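Local coordinates for protein osa (Shigella flexneri, PDB 4O7K), which suppresses the oncogenicity of Agrobacterium tumefaciens and acts as a plasmid fertility inhibition factor of the ParB/Srx superfamily, at residues Q34-A39 with V112-P117; N41-R46 with S180-Q185; M57-A62 with D66-V71. The protein carries 1 engineered substitution. All coordinates share one frame; numbering follows the deposited sequence.

The three contacts lie next to one another in the fold, all reaching the mixed sheet. Interactions 1 and 2 have centres about 11 Å apart and meet at adjacent strands near its edge: Gln34 O and Arg46 N stand 2.8 Å apart, Val36 N and Val44 O 3.0 Å, as expected of paired strands. Interaction 3 is about 9 Å from interaction 2, centre to centre. Val43 O meets Thr58 OG1 there at 2.8 Å, and Leu182 CD2 packs on Ile68 CD1 at 3.5 Å, joining the C-terminal helix to the second sheet. Along the chain, 57-62 with 66-71 is nested inside the loops closed by both other contacts. Interaction 1 is at the surface; the others are buried.

Interaction 1 of 3, residues Q34-A39 with V112-P117; sequences QIVPNA and VGIDSP
Ile114 reaches out to Val36, Pro37 and Asn38, and the touching is done by one methyl. Its CB and branching methyl CG2 stay back beside their own turn. From CB, the chain leaves with CG1 anti to the backbone N (chi1 -171°), and CG1 serves as a spacer. Beyond it CD1 comes up against three groups of the 34-39 segment: the carbonyl O of Pro37 at 4.0 Å from CD1, Val36 CG2 at 4.2 Å from the same CD1, and Asn38 CB, likewise 4.2 Å from it. These are loose van der Waals contacts, one of them with a carbonyl oxygen, and the valine and isoleucine side chains meet at a slant.

Asn38 offers its CB, while its amide is engaged within its own segment and by Glu42. Its ND2 donates to Val36 O at 3.2 Å, with the acceptor nearly in the amide plane and an N-H...O angle of 155°, and also to Glu42 O. Two carbonyls thus grip one nitrogen and fix how the amide is rotated.

On the other side, Gly113 leaves the helix with positive phi and opens a type I turn, closed by Ser116 N on Gly113 O at 2.9 Å. Ile114 is the second residue of that turn, and its carbonyl O takes a hydrogen bond from Trp40 NE1. The contact therefore sets the loop between helix 103-112 and strand 118-128 against the chain leaving edge strand 34-35, near the surface, while Ile114 also touches Phe56 of strand 55-58.

Interaction 2 of 3, residues N41-R46 with S180-Q185; sequences NEVVWR and SKLREQ
Val43 and Leu182 meet with their side chains nearly at right angles, Val43 CG1 lying 4.0 Å from Leu182 CD2. That leucine methyl is shared: Trp45 CZ2 meets it obliquely, at 3.8 Å from CD2, the tryptophan and leucine side chains coming from opposite directions. The valine's second methyl turns to the next residue of the helix, where Val43 CG2 rests 3.7 Å from Arg183 CG, against the aliphatic start of the arginine. One valine thus straddles two consecutive helical side chains. Its CG1, anti to the backbone N (chi1 177°), does double duty, since it also lies 3.8 Å above one face of the Trp45 ring, toward the rim.

The polar ends in the next shell hold these groups in place. The indole NE1 of Trp45 hydrogen-bonds to Tyr70 OH, and the two rings meet with their planes almost perpendicular, about 85° apart, so the tryptophan's rotation is fixed from the side of strand 67-72. Arg183 runs extended from CG to NE, carrying its guanidinium past Val43 to Gln64 OE1, bonded by NH1, and to the carbonyls of Ala59 and Ala62, both bonded by NH2. The charged end is therefore tied to polar acceptors while its CG helps close the apolar patch.

Further out, strand 44-47 is held on both flanks, by backbone bonds of Val44 with Val36 and of Trp45 with Met57. Leu182 meanwhile extends the apolar cluster to Ile35, Ile68 and Tyr70. The arrangement is that of a mixed alpha and beta fold with two sheets, in which an amphipathic helix, here the C-terminal 179-189, packs its apolar side against side chains from both sheets and so joins them.

Interaction 3 of 3, residues M57-A62 with D66-V71; sequences MTASNA and DFIVYV
This is a short-range, buried contact between the turn that follows strand 55-58 and the start of strand 67-72, made by Ala59 with Ile68 and by Ala62 with Asp66. Strand 55-58 of the mixed sheet runs out into 59-62, and the chain then enters strand 67-72, the middle strand of the three-stranded antiparallel sheet. The CA atoms of Ala59 and Ile68 are 8.6 Å apart, so side chains bridge the gap: Ala59 CB faces the tip of the isoleucine, CD1, at 4.3 Å. The other branch of Ile68 has a different neighbour, with its CG2 4.0 Å above one face of the Tyr70 ring, near the rim.

Closer to the bend the backbones converge. Asp66 swings its carboxylate back over the preceding chain, CG beside its own backbone N and anti to the carbonyl carbon (chi1 -70°). Its OD2 ends 3.6 Å from Ala62 CA and 3.7 Å from Ala62 CB, close against an apolar corner. There OD2 accepts a hydrogen bond from the backbone N of Ala63, which is consistent with its position against Ala62.

The preceding segment has its own internal support. Ala59 to Ala62 form a type I turn, with Ala62 N on Ala59 O at 3.0 Å. Overlapping its start, Ser60 N makes a weak bond to Thr58 OG1 (3.1 Å, 132°), an ST turn.

Ala59 also touches Trp45, and Ala62 and Asp66 touch Val179 at the start of the C-terminal helix. The whole is a short connection rather than a beta hairpin: the chain passes from one sheet to the other through a type I turn and a few further residues, with Ala59 packing on Ile68 between the sheets and Ala62 against Asp66 near the bend.

Interaction 1 of 3, residues Q34-A39 with V112-P117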
loop_
_atom_site.group_PDB
_atom_site.type_symbol
_atom_site.label_atom_id
_atom_site.label_comp_id
_atom_site.label_asym_id
_atom_site.label_seq_id
_atom_site.Cartn_x
_atom_site.Cartn_y
_atom_site.Cartn_z
ATOM N N GLN A 34 9.988 8.485 -4.284
ATOM C CA GLN A 34 10.755 9.725 -4.284
ATOM C C GLN A 34 9.821 10.921 -4.296
ATOM O O GLN A 34 8.998 11.063 -5.205
ATOM C CB GLN A 34 11.698 9.783 -5.489
ATOM C CG GLN A 34 12.652 8.608 -5.582
ATOM C CD GLN A 34 13.395 8.584 -6.912
ATOM O OE1 GLN A 34 12.924 9.135 -7.906
ATOM N NE2 GLN A 34 14.551 7.940 -6.932
ATOM N N ILE A 35 9.936 11.775 -3.284
ATOM C CA ILE A 35 9.164 13.005 -3.276
ATOM C C ILE A 35 9.670 13.894 -4.405
ATOM O O ILE A 35 10.868 14.125 -4.515
ATOM C CB ILE A 35 9.267 13.736 -1.944
ATOM C CG1 ILE A 35 8.480 12.965 -0.876
ATOM C CG2 ILE A 35 8.719 15.148 -2.087
ATOM C CD1 ILE A 35 8.578 13.558 0.497
ATOM N N VAL A 36 8.767 14.363 -5.260
ATOM C CA VAL A 36 9.197 15.154 -6.414
ATOM C C VAL A 36 8.472 16.476 -6.529
ATOM O O VAL A 36 7.330 16.606 -6.102
ATOM C CB VAL A 36 9.001 14.385 -7.749
ATOM C CG1 VAL A 36 10.025 13.267 -7.885
ATOM C CG2 VAL A 36 7.571 13.862 -7.876
ATOM N N PRO A 37 9.152 17.479 -7.107
ATOM C CA PRO A 37 8.473 18.703 -7.539
ATOM C C PRO A 37 7.378 18.374 -8.556
ATOM O O PRO A 37 7.538 17.444 -9.364
ATOM C CB PRO A 37 9.599 19.525 -8.190
ATOM C CG PRO A 37 10.861 18.977 -7.630
ATOM C CD PRO A 37 10.600 17.517 -7.387
ATOM N N ASN A 38 6.281 19.119 -8.519
ATOM C CA ASN A 38 5.182 18.881 -9.448
ATOM C C ASN A 38 4.426 20.166 -9.777
ATOM O O ASN A 38 4.568 21.163 -9.076
ATOM C CB ASN A 38 4.221 17.828 -8.875
ATOM C CG ASN A 38 3.695 18.203 -7.505
ATOM O OD1 ASN A 38 2.646 18.830 -7.380
ATOM N ND2 ASN A 38 4.425 17.816 -6.466
ATOM N N ALA A 39 3.621 20.129 -10.838
ATOM C CA ALA A 39 2.925 21.316 -11.341
ATOM C C ALA A 39 1.811 21.797 -10.410
ATOM O O ALA A 39 1.301 22.904 -10.556
ATOM C CB ALA A 39 2.355 21.039 -12.727
ATOM N N VAL A 112 -1.620 7.473 -16.596
ATOM C CA VAL A 112 -1.491 8.886 -16.954
ATOM C C VAL A 112 -0.169 9.510 -16.517
ATOM O O VAL A 112 0.520 10.143 -17.329
ATOM C CB VAL A 112 -2.640 9.717 -16.373
ATOM C CG1 VAL A 112 -2.391 11.195 -16.618
ATOM C CG2 VAL A 112 -3.949 9.283 -16.997
ATOM N N GLY A 113 0.187 9.351 -15.246
ATOM C CA GLY A 113 1.471 9.843 -14.774
ATOM C C GLY A 113 1.395 11.089 -13.916
ATOM O O GLY A 113 0.389 11.326 -13.240
ATOM N N ILE A 114 2.459 11.892 -13.956
ATOM C CA ILE A 114 2.593 13.041 -13.061
ATOM C C ILE A 114 1.488 14.075 -13.278
ATOM O O ILE A 114 1.131 14.805 -12.356
ATOM C CB ILE A 114 3.977 13.731 -13.203
ATOM C CG1 ILE A 114 4.158 14.779 -12.097
ATOM C CG2 ILE A 114 4.147 14.348 -14.586
ATOM C CD1 ILE A 114 5.488 14.709 -11.380
ATOM N N ASP A 115 0.924 14.122 -14.480
ATOM C CA ASP A 115 -0.182 15.039 -14.740
ATOM C C ASP A 115 -1.435 14.685 -13.937
ATOM O O ASP A 115 -2.302 15.530 -13.730
ATOM C CB ASP A 115 -0.517 15.067 -16.225
ATOM C CG ASP A 115 0.567 15.725 -17.048
ATOM O OD1 ASP A 115 1.397 16.450 -16.460
ATOM O OD2 ASP A 115 0.586 15.510 -18.277
ATOM N N SER A 116 -1.536 13.439 -13.490
ATOM C CA SER A 116 -2.664 13.044 -12.647
ATOM C C SER A 116 -2.261 11.914 -11.709
ATOM O O SER A 116 -2.602 10.756 -11.956
ATOM C CB SER A 116 -3.861 12.613 -13.501
ATOM O OG SER A 116 -5.026 12.447 -12.699
ATOM N N PRO A 117 -1.510 12.247 -10.642
ATOM C CA PRO A 117 -1.081 11.208 -9.701
ATOM C C PRO A 117 -2.274 10.563 -8.998
ATOM O O PRO A 117 -3.277 11.226 -8.743
ATOM C CB PRO A 117 -0.194 11.963 -8.707
ATOM C CG PRO A 117 -0.562 13.404 -8.859
ATOM C CD PRO A 117 -0.990 13.578 -10.284
#

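Interaction 2 of 3, residues N41-R46 with S180-Q185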
loop_
_atom_site.group_PDB
_atom_site.type_symbol
_atom_site.label_atom_id
_atom_site.label_comp_id
_atom_site.label_asym_id
_atom_site.label_seq_id
_atom_site.Cartn_x
_atom_site.Cartn_y
_atom_site.Cartn_z
ATOM N N ASN A 41 0.155 22.060 -6.241
ATOM C CA ASN A 41 0.665 22.510 -4.963
ATOM C C ASN A 41 0.355 21.402 -3.966
ATOM O O ASN A 41 -0.488 21.558 -3.081
ATOM C CB ASN A 41 0.028 23.847 -4.566
ATOM C CG ASN A 41 0.480 24.342 -3.204
ATOM O OD1 ASN A 41 1.328 23.729 -2.551
ATOM N ND2 ASN A 41 -0.095 25.462 -2.763
ATOM N N GLU A 42 1.028 20.266 -4.134
ATOM C CA GLU A 42 0.706 19.082 -3.345
ATOM C C GLU A 42 1.907 18.160 -3.164
ATOM O O GLU A 42 2.928 18.305 -3.836
ATOM C CB GLU A 42 -0.442 18.311 -4.000
ATOM C CG GLU A 42 -0.137 17.808 -5.411
ATOM C CD GLU A 42 -1.361 17.232 -6.117
ATOM O OE1 GLU A 42 -2.484 17.692 -5.827
ATOM O OE2 GLU A 42 -1.198 16.323 -6.964
ATOM N N VAL A 43 1.778 17.205 -2.252
ATOM C CA VAL A 43 2.825 16.215 -2.083
ATOM C C VAL A 43 2.635 15.125 -3.126
ATOM O O VAL A 43 1.567 14.518 -3.215
ATOM C CB VAL A 43 2.815 15.619 -0.681
ATOM C CG1 VAL A 43 3.877 14.531 -0.557
ATOM C CG2 VAL A 43 3.045 16.721 0.346
ATOM N N VAL A 44 3.666 14.909 -3.936
ATOM C CA VAL A 44 3.627 13.884 -4.969
ATOM C C VAL A 44 4.866 13.006 -4.888
ATOM O O VAL A 44 5.979 13.506 -4.708
ATOM C CB VAL A 44 3.525 14.504 -6.379
ATOM C CG1 VAL A 44 3.677 13.428 -7.456
ATOM C CG2 VAL A 44 2.196 15.237 -6.535
ATOM N N TRP A 45 4.671 11.695 -4.988
ATOM C CA TRP A 45 5.796 10.774 -5.101
ATOM C C TRP A 45 5.889 10.165 -6.485
ATOM O O TRP A 45 4.877 9.860 -7.112
ATOM C CB TRP A 45 5.692 9.630 -4.106
ATOM C CG TRP A 45 5.714 9.981 -2.679
ATOM C CD1 TRP A 45 6.801 10.011 -1.856
ATOM C CD2 TRP A 45 4.580 10.287 -1.862
ATOM N NE1 TRP A 45 6.419 10.347 -0.579
ATOM C CE2 TRP A 45 5.059 10.516 -0.554
ATOM C CE3 TRP A 45 3.209 10.404 -2.112
ATOM C CZ2 TRP A 45 4.209 10.850 0.504
ATOM C CZ3 TRP A 45 2.364 10.731 -1.052
ATOM C CH2 TRP A 45 2.875 10.958 0.232
ATOM N N ARG A 46 7.127 9.978 -6.939
ATOM C CA ARG A 46 7.424 9.094 -8.044
ATOM C C ARG A 46 7.655 7.707 -7.463
ATOM O O ARG A 46 8.393 7.554 -6.486
ATOM C CB ARG A 46 8.663 9.579 -8.815
ATOM C CG ARG A 46 9.159 8.584 -9.859
ATOM C CD ARG A 46 10.522 8.960 -10.467
ATOM N NE ARG A 46 10.985 7.865 -11.320
ATOM C CZ ARG A 46 11.933 6.989 -10.996
ATOM N NH1 ARG A 46 12.591 7.085 -9.844
ATOM N NH2 ARG A 46 12.227 6.007 -11.837
ATOM N N SER A 180 0.356 17.059 7.655
ATOM C CA SER A 180 0.598 18.493 7.799
ATOM C C SER A 180 2.096 18.814 7.876
ATOM O O SER A 180 2.560 19.801 7.305
ATOM C CB SER A 180 -0.126 19.028 9.040
ATOM O OG SER A 180 0.432 18.473 10.214
ATOM N N LYS A 181 2.849 17.978 8.582
ATOM C CA LYS A 181 4.275 18.200 8.738
ATOM C C LYS A 181 5.012 17.937 7.422
ATOM O O LYS A 181 5.955 18.657 7.070
ATOM C CB LYS A 181 4.837 17.317 9.853
ATOM C CG LYS A 181 6.335 17.498 10.105
ATOM C CD LYS A 181 6.768 16.747 11.356
ATOM C CE LYS A 181 8.228 17.005 11.700
ATOM N NZ LYS A 181 9.156 16.335 10.748
ATOM N N LEU A 182 4.581 16.912 6.692
ATOM C CA LEU A 182 5.229 16.585 5.424
ATOM C C LEU A 182 4.959 17.687 4.402
ATOM O O LEU A 182 5.877 18.129 3.697
ATOM C CB LEU A 182 4.754 15.228 4.885
ATOM C CG LEU A 182 5.486 14.781 3.614
ATOM C CD1 LEU A 182 6.982 14.701 3.859
ATOM C CD2 LEU A 182 4.984 13.450 3.104
ATOM N N ARG A 183 3.706 18.133 4.330
ATOM C CA ARG A 183 3.345 19.218 3.417
ATOM C C ARG A 183 4.210 20.448 3.691
ATOM O O ARG A 183 4.758 21.067 2.773
ATOM C CB ARG A 183 1.859 19.558 3.548
ATOM C CG ARG A 183 0.949 18.613 2.776
ATOM C CD ARG A 183 -0.523 18.859 3.082
ATOM N NE ARG A 183 -1.396 18.012 2.274
ATOM C CZ ARG A 183 -2.674 17.763 2.566
ATOM N NH1 ARG A 183 -3.225 18.293 3.649
ATOM N NH2 ARG A 183 -3.404 16.981 1.780
ATOM N N GLU A 184 4.361 20.776 4.967
ATOM C CA GLU A 184 5.155 21.929 5.361
ATOM C C GLU A 184 6.642 21.752 5.011
ATOM O O GLU A 184 7.276 22.693 4.554
ATOM C CB GLU A 184 4.963 22.198 6.862
ATOM C CG GLU A 184 6.151 22.796 7.600
ATOM C CD GLU A 184 5.804 23.183 9.037
ATOM O OE1 GLU A 184 5.138 22.381 9.739
ATOM O OE2 GLU A 184 6.198 24.290 9.466
ATOM N N GLN A 185 7.196 20.560 5.225
ATOM C CA GLN A 185 8.587 20.296 4.850
ATOM C C GLN A 185 8.810 20.441 3.345
ATOM O O GLN A 185 9.778 21.060 2.912
ATOM C CB GLN A 185 9.014 18.895 5.277
ATOM C CG GLN A 185 9.272 18.708 6.752
ATOM C CD GLN A 185 9.676 17.280 7.071
ATOM O OE1 GLN A 185 9.342 16.350 6.332
ATOM N NE2 GLN A 185 10.384 17.096 8.178
#

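Interaction 3 of 3, residues M57-A62 with D66-V71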
loop_
_atom_site.group_PDB
_atom_site.type_symbol
_atom_site.label_atom_id
_atom_site.label_comp_id
_atom_site.label_asym_id
_atom_site.label_seq_id
_atom_site.Cartn_x
_atom_site.Cartn_y
_atom_site.Cartn_z
ATOM N N MET A 57 1.906 9.063 -7.282
ATOM C CA MET A 57 0.811 9.140 -6.335
ATOM C C MET A 57 0.887 10.442 -5.561
ATOM O O MET A 57 1.936 11.090 -5.533
ATOM C CB MET A 57 0.824 7.936 -5.382
ATOM C CG MET A 57 0.727 6.596 -6.102
ATOM S SD MET A 57 0.446 5.227 -4.961
ATOM C CE MET A 57 -1.332 5.352 -4.802
ATOM N N THR A 58 -0.226 10.818 -4.932
ATOM C CA THR A 58 -0.308 12.090 -4.233
ATOM C C THR A 58 -1.106 11.984 -2.937
ATOM O O THR A 58 -1.989 11.142 -2.809
ATOM C CB THR A 58 -0.953 13.178 -5.116
ATOM O OG1 THR A 58 -1.005 14.407 -4.384
ATOM C CG2 THR A 58 -2.372 12.774 -5.520
ATOM N N ALA A 59 -0.793 12.850 -1.980
ATOM C CA ALA A 59 -1.551 12.915 -0.733
ATOM C C ALA A 59 -2.547 14.077 -0.749
ATOM O O ALA A 59 -2.947 14.574 0.305
ATOM C CB ALA A 59 -0.603 13.051 0.455
ATOM N N SER A 60 -2.945 14.506 -1.944
ATOM C CA SER A 60 -3.778 15.695 -2.082
ATOM C C SER A 60 -5.134 15.527 -1.407
ATOM O O SER A 60 -5.740 16.504 -0.975
ATOM C CB SER A 60 -3.969 16.045 -3.561
ATOM O OG SER A 60 -4.756 15.073 -4.218
ATOM N N ASN A 61 -5.601 14.288 -1.309
ATOM C CA ASN A 61 -6.911 14.027 -0.738
ATOM C C ASN A 61 -6.850 13.808 0.775
ATOM O O ASN A 61 -7.875 13.632 1.424
ATOM C CB ASN A 61 -7.566 12.819 -1.421
ATOM C CG ASN A 61 -7.934 13.086 -2.895
ATOM O OD1 ASN A 61 -8.445 12.199 -3.583
ATOM N ND2 ASN A 61 -7.669 14.298 -3.376
ATOM N N ALA A 62 -5.648 13.841 1.341
ATOM C CA ALA A 62 -5.473 13.623 2.777
ATOM C C ALA A 62 -5.858 14.832 3.640
ATOM O O ALA A 62 -5.727 15.984 3.218
ATOM C CB ALA A 62 -4.028 13.230 3.066
ATOM N N ASP A 66 -4.218 13.435 9.055
ATOM C CA ASP A 66 -3.840 12.083 8.648
ATOM C C ASP A 66 -2.336 11.886 8.803
ATOM O O ASP A 66 -1.584 12.848 8.939
ATOM C CB ASP A 66 -4.223 11.810 7.197
ATOM C CG ASP A 66 -5.710 11.691 6.991
ATOM O OD1 ASP A 66 -6.421 11.287 7.938
ATOM O OD2 ASP A 66 -6.159 11.993 5.864
ATOM N N PHE A 67 -1.907 10.632 8.771
ATOM C CA PHE A 67 -0.492 10.298 8.844
ATOM C C PHE A 67 -0.098 9.453 7.650
ATOM O O PHE A 67 -0.883 8.637 7.174
ATOM C CB PHE A 67 -0.178 9.545 10.139
ATOM C CG PHE A 67 -0.026 10.433 11.331
ATOM C CD1 PHE A 67 -1.130 11.039 11.907
ATOM C CD2 PHE A 67 1.224 10.668 11.873
ATOM C CE1 PHE A 67 -0.980 11.867 12.996
ATOM C CE2 PHE A 67 1.379 11.490 12.966
ATOM C CZ PHE A 67 0.280 12.096 13.524
ATOM N N ILE A 68 1.117 9.654 7.155
ATOM C CA ILE A 68 1.623 8.812 6.085
ATOM C C ILE A 68 2.504 7.710 6.658
ATOM O O ILE A 68 3.347 7.949 7.524
ATOM C CB ILE A 68 2.399 9.637 5.049
ATOM C CG1 ILE A 68 1.408 10.462 4.211
ATOM C CG2 ILE A 68 3.221 8.719 4.152
ATOM C CD1 ILE A 68 2.011 11.712 3.620
ATOM N N VAL A 69 2.283 6.495 6.174
ATOM C CA VAL A 69 3.160 5.382 6.475
ATOM C C VAL A 69 3.711 4.834 5.157
ATOM O O VAL A 69 2.956 4.541 4.223
ATOM C CB VAL A 69 2.434 4.260 7.243
ATOM C CG1 VAL A 69 3.410 3.161 7.634
ATOM C CG2 VAL A 69 1.724 4.838 8.479
ATOM N N TYR A 70 5.028 4.729 5.076
ATOM C CA TYR A 70 5.660 4.071 3.938
ATOM C C TYR A 70 5.730 2.596 4.251
ATOM O O TYR A 70 6.371 2.199 5.226
ATOM C CB TYR A 70 7.055 4.628 3.675
ATOM C CG TYR A 70 7.042 6.093 3.327
ATOM C CD1 TYR A 70 6.506 6.536 2.123
ATOM C CD2 TYR A 70 7.540 7.036 4.213
ATOM C CE1 TYR A 70 6.476 7.881 1.808
ATOM C CE2 TYR A 70 7.507 8.376 3.915
ATOM C CZ TYR A 70 6.986 8.790 2.709
ATOM O OH TYR A 70 6.971 10.125 2.417
ATOM N N VAL A 71 5.066 1.775 3.448
ATOM C CA VAL A 71 5.006 0.368 3.803
ATOM C C VAL A 71 5.825 -0.509 2.877
ATOM O O VAL A 71 5.985 -0.240 1.683
ATOM C CB VAL A 71 3.539 -0.177 3.844
ATOM C CG1 VAL A 71 2.696 0.627 4.831
ATOM C CG2 VAL A 71 2.907 -0.161 2.470
#